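Local coordinates for protein transcriptional regulator, IclR family (Ruegeria sp. TM1040, PDB 3R4K) that probably binds DNA as an IclR-family transcriptional regulator, with a helix-turn-helix domain joined to a C-terminal domain of the GAF-like type, at residues His113-Arg118 with Lys122-Asp127. Sequence-based numbering, arbitrary orientation.
Sequences HAYSSR and KVMMED
Two side chains of the 113-118 segment, His113 and Tyr115, reach across to the backbone and side chains of 122-127, and two direct hydrogen bonds join the segments. His113 ND1 donates to Asp127 OD1 at 2.9 Å; the acceptor lies near the ring plane, but the carboxylate is turned 55° against the ring and is met from above its own plane. With chi1 at 67°, the imidazole sits between the backbone N and carbonyl carbon of His113, which brings ND1 toward Asp127. A water closes a second route between the same residues, accepting from His113 N and donating to Asp127 OD2 at 3.0 Å, so each carboxylate oxygen has a partner. The other direct bond is nearly straight: Met125 N gives its hydrogen to Tyr115 OH over 2.8 Å, at 176°. Shortening Tyr115 to an alanine removes the hydroxyl and ring, and is likely to leave the Met125 amide without this acceptor and open a gap beside Met124 and Lys122. Lys122 NZ is hydrogen-bonded to Asn119 O.

Packing contacts lie between them. Selenomethionine Met125 lays CB over one face of the His113 ring, 4.2 Å from its centroid and close to the ring normal, a CH-pi contact. Met124 CG approaches Tyr115 OH to 3.5 Å, while Lys122 CE packs on Tyr115 CB at 3.8 Å.

The two segments run in roughly opposite directions, as expected where one chain doubles back. The contact thus closes the surface connection from strand 107-114 to strand 129-131, outermost of the six-stranded antiparallel sheet within this chain. Ser116 OG accepts from Arg118 N, forming an ST turn, and also bonds Ser91 O of helix 79-94, whereas His113 and Met125 rest on His99 of the adjacent strand 97-104.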
ATOM      1  N   HIS A 113      -9.163 -18.696  -8.459  1.00 26.03           N
ATOM      2  CA  HIS A 113      -8.728 -19.792  -9.315  1.00 26.45           C
ATOM      3  C   HIS A 113      -9.273 -19.619 -10.718  1.00 31.56           C
ATOM      4  O   HIS A 113     -10.203 -18.844 -10.941  1.00 32.27           O
ATOM      5  CB  HIS A 113      -9.153 -21.164  -8.737  1.00 27.72           C
ATOM      6  CG  HIS A 113     -10.633 -21.387  -8.720  1.00 32.06           C
ATOM      7  ND1 HIS A 113     -11.399 -21.062  -7.606  1.00 34.50           N
ATOM      8  CD2 HIS A 113     -11.454 -21.876  -9.688  1.00 35.12           C
ATOM      9  CE1 HIS A 113     -12.651 -21.373  -7.924  1.00 34.49           C
ATOM     10  NE2 HIS A 113     -12.740 -21.851  -9.177  1.00 34.82           N
ATOM     11  N   ALA A 114      -8.718 -20.375 -11.654  1.00 29.80           N
ATOM     12  CA  ALA A 114      -9.174 -20.435 -13.037  1.00 30.53           C
ATOM     13  C   ALA A 114      -9.086 -21.869 -13.546  1.00 35.71           C
ATOM     14  O   ALA A 114      -8.203 -22.627 -13.124  1.00 35.48           O
ATOM     15  CB  ALA A 114      -8.355 -19.509 -13.918  1.00 31.49           C
ATOM     16  N   TYR A 115     -10.038 -22.246 -14.411  1.00 32.00           N
ATOM     17  CA  TYR A 115     -10.084 -23.548 -15.074  1.00 31.79           C
ATOM     18  C   TYR A 115      -9.682 -23.374 -16.531  1.00 38.80           C
ATOM     19  O   TYR A 115      -9.974 -22.340 -17.137  1.00 40.08           O
ATOM     20  CB  TYR A 115     -11.481 -24.194 -14.965  1.00 30.84           C
ATOM     21  CG  TYR A 115     -11.896 -24.519 -13.543  1.00 30.71           C
ATOM     22  CD1 TYR A 115     -11.129 -25.366 -12.743  1.00 32.77           C
ATOM     23  CD2 TYR A 115     -13.065 -24.004 -13.003  1.00 29.94           C
ATOM     24  CE1 TYR A 115     -11.504 -25.662 -11.434  1.00 31.43           C
ATOM     25  CE2 TYR A 115     -13.454 -24.304 -11.696  1.00 30.08           C
ATOM     26  CZ  TYR A 115     -12.674 -25.137 -10.920  1.00 33.43           C
ATOM     27  OH  TYR A 115     -13.059 -25.437  -9.639  1.00 35.37           O
ATOM     28  N   SER A 116      -9.000 -24.368 -17.092  1.00 35.96           N
ATOM     29  CA  SER A 116      -8.607 -24.324 -18.490  1.00 37.26           C
ATOM     30  C   SER A 116      -9.733 -24.780 -19.389  1.00 44.65           C
ATOM     31  O   SER A 116     -10.543 -25.606 -18.982  1.00 44.38           O
ATOM     32  CB  SER A 116      -7.399 -25.212 -18.725  1.00 41.75           C
ATOM     33  OG  SER A 116      -7.012 -25.150 -20.090  1.00 49.41           O
ATOM     34  N   SER A 117      -9.757 -24.288 -20.630  1.00 44.47           N
ATOM     35  CA  SER A 117     -10.768 -24.692 -21.607  1.00 45.94           C
ATOM     36  C   SER A 117     -10.438 -26.058 -22.203  1.00 50.50           C
ATOM     37  O   SER A 117     -11.347 -26.762 -22.646  1.00 51.57           O
ATOM     38  CB  SER A 117     -10.880 -23.655 -22.727  1.00 52.41           C
ATOM     39  OG  SER A 117      -9.696 -23.557 -23.507  1.00 65.63           O
ATOM     40  N   ARG A 118      -9.139 -26.418 -22.218  1.00 46.84           N
ATOM     41  CA  ARG A 118      -8.552 -27.593 -22.870  1.00 48.70           C
ATOM     42  C   ARG A 118      -9.041 -28.968 -22.374  1.00 55.50           C
ATOM     43  O   ARG A 118      -9.446 -29.782 -23.219  1.00 59.18           O
ATOM     44  CB  ARG A 118      -7.018 -27.559 -22.793  1.00 48.61           C
ATOM     45  CG  ARG A 118      -6.397 -26.343 -23.474  1.00 61.67           C
ATOM     46  CD  ARG A 118      -5.056 -26.664 -24.090  1.00 70.14           C
ATOM     47  NE  ARG A 118      -3.948 -26.363 -23.187  1.00 72.85           N
ATOM     48  CZ  ARG A 118      -2.664 -26.428 -23.530  1.00 95.56           C
ATOM     49  NH1 ARG A 118      -2.315 -26.779 -24.762  1.00 92.38           N
ATOM     50  NH2 ARG A 118      -1.721 -26.134 -22.648  1.00 84.36           N
ATOM     51  N   LYS A 122     -10.659 -31.967 -14.762  1.00 28.93           N
ATOM     52  CA  LYS A 122      -9.873 -30.906 -14.132  1.00 26.76           C
ATOM     53  C   LYS A 122      -9.733 -31.105 -12.645  1.00 30.71           C
ATOM     54  O   LYS A 122     -10.556 -31.796 -12.050  1.00 30.00           O
ATOM     55  CB  LYS A 122     -10.597 -29.556 -14.339  1.00 25.57           C
ATOM     56  CG  LYS A 122     -10.800 -29.145 -15.778  1.00 31.19           C
ATOM     57  CD  LYS A 122     -12.026 -28.334 -15.883  1.00 34.20           C
ATOM     58  CE  LYS A 122     -12.035 -27.368 -17.020  1.00 38.81           C
ATOM     59  NZ  LYS A 122     -12.511 -27.963 -18.281  1.00 41.68           N
ATOM     60  N   VAL A 123      -8.746 -30.433 -12.025  1.00 28.06           N
ATOM     61  CA  VAL A 123      -8.639 -30.374 -10.575  1.00 28.48           C
ATOM     62  C   VAL A 123      -9.640 -29.285 -10.155  1.00 35.91           C
ATOM     63  O   VAL A 123      -9.490 -28.123 -10.551  1.00 35.32           O
ATOM     64  CB  VAL A 123      -7.204 -30.113 -10.058  1.00 31.84           C
ATOM     65  CG1 VAL A 123      -7.192 -30.050  -8.535  1.00 31.46           C
ATOM     66  CG2 VAL A 123      -6.233 -31.168 -10.560  1.00 32.89           C
HETATM   67  N   MSE A 124     -10.701 -29.667  -9.443  1.00 35.82           N
HETATM   68  CA  MSE A 124     -11.720 -28.711  -9.037  1.00 37.11           C
HETATM   69  C   MSE A 124     -11.399 -28.087  -7.668  1.00 41.56           C
HETATM   70  O   MSE A 124     -10.823 -28.736  -6.801  1.00 40.77           O
HETATM   71  CB  MSE A 124     -13.096 -29.353  -9.039  1.00 40.61           C
HETATM   72  CG  MSE A 124     -14.110 -28.536  -8.263  1.00 49.66           C
HETATM   73 SE   MSE A 124     -15.934 -29.099  -8.414  0.75 60.28          SE
HETATM   74  CE  MSE A 124     -16.372 -29.201  -6.440  1.00 57.50           C
HETATM   75  N   MSE A 125     -11.759 -26.796  -7.512  1.00 40.08           N
HETATM   76  CA  MSE A 125     -11.545 -25.993  -6.316  1.00 40.66           C
HETATM   77  C   MSE A 125     -12.782 -25.238  -5.885  1.00 51.78           C
HETATM   78  O   MSE A 125     -13.760 -25.094  -6.632  1.00 51.15           O
HETATM   79  CB  MSE A 125     -10.463 -24.946  -6.570  1.00 41.60           C
HETATM   80  CG  MSE A 125      -9.332 -25.449  -7.380  1.00 47.74           C
HETATM   81 SE   MSE A 125      -7.724 -25.044  -6.524  0.75 55.09          SE
HETATM   82  CE  MSE A 125      -7.866 -26.063  -4.800  1.00 52.79           C
ATOM     83  N   GLU A 126     -12.675 -24.684  -4.680  1.00 53.82           N
ATOM     84  CA  GLU A 126     -13.628 -23.793  -4.045  1.00 55.43           C
ATOM     85  C   GLU A 126     -12.809 -22.697  -3.408  1.00 60.56           C
ATOM     86  O   GLU A 126     -11.724 -22.973  -2.860  1.00 61.24           O
ATOM     87  CB  GLU A 126     -14.494 -24.536  -3.021  1.00 58.21           C
ATOM     88  CG  GLU A 126     -15.923 -24.034  -2.965  1.00 70.34           C
ATOM     89  CD  GLU A 126     -16.793 -24.765  -1.964  1.00 93.10           C
ATOM     90  OE1 GLU A 126     -17.308 -24.104  -1.034  1.00 82.97           O
ATOM     91  OE2 GLU A 126     -16.968 -25.997  -2.112  1.00 91.26           O
ATOM     92  N   ASP A 127     -13.256 -21.442  -3.540  1.00 55.95           N
ATOM     93  CA  ASP A 127     -12.493 -20.356  -2.929  1.00 55.04           C
ATOM     94  C   ASP A 127     -12.708 -20.388  -1.419  1.00 58.38           C
ATOM     95  O   ASP A 127     -13.726 -20.909  -0.950  1.00 59.27           O
ATOM     96  CB  ASP A 127     -12.842 -18.999  -3.557  1.00 56.27           C
ATOM     97  CG  ASP A 127     -12.301 -18.844  -4.970  1.00 63.50           C
ATOM     98  OD1 ASP A 127     -11.214 -19.424  -5.267  1.00 63.78           O
ATOM     99  OD2 ASP A 127     -12.951 -18.142  -5.779  1.00 66.86           O
TER
HETATM  100  O   HOH W   1     -12.157 -17.550  -8.574  1.00 35.03           O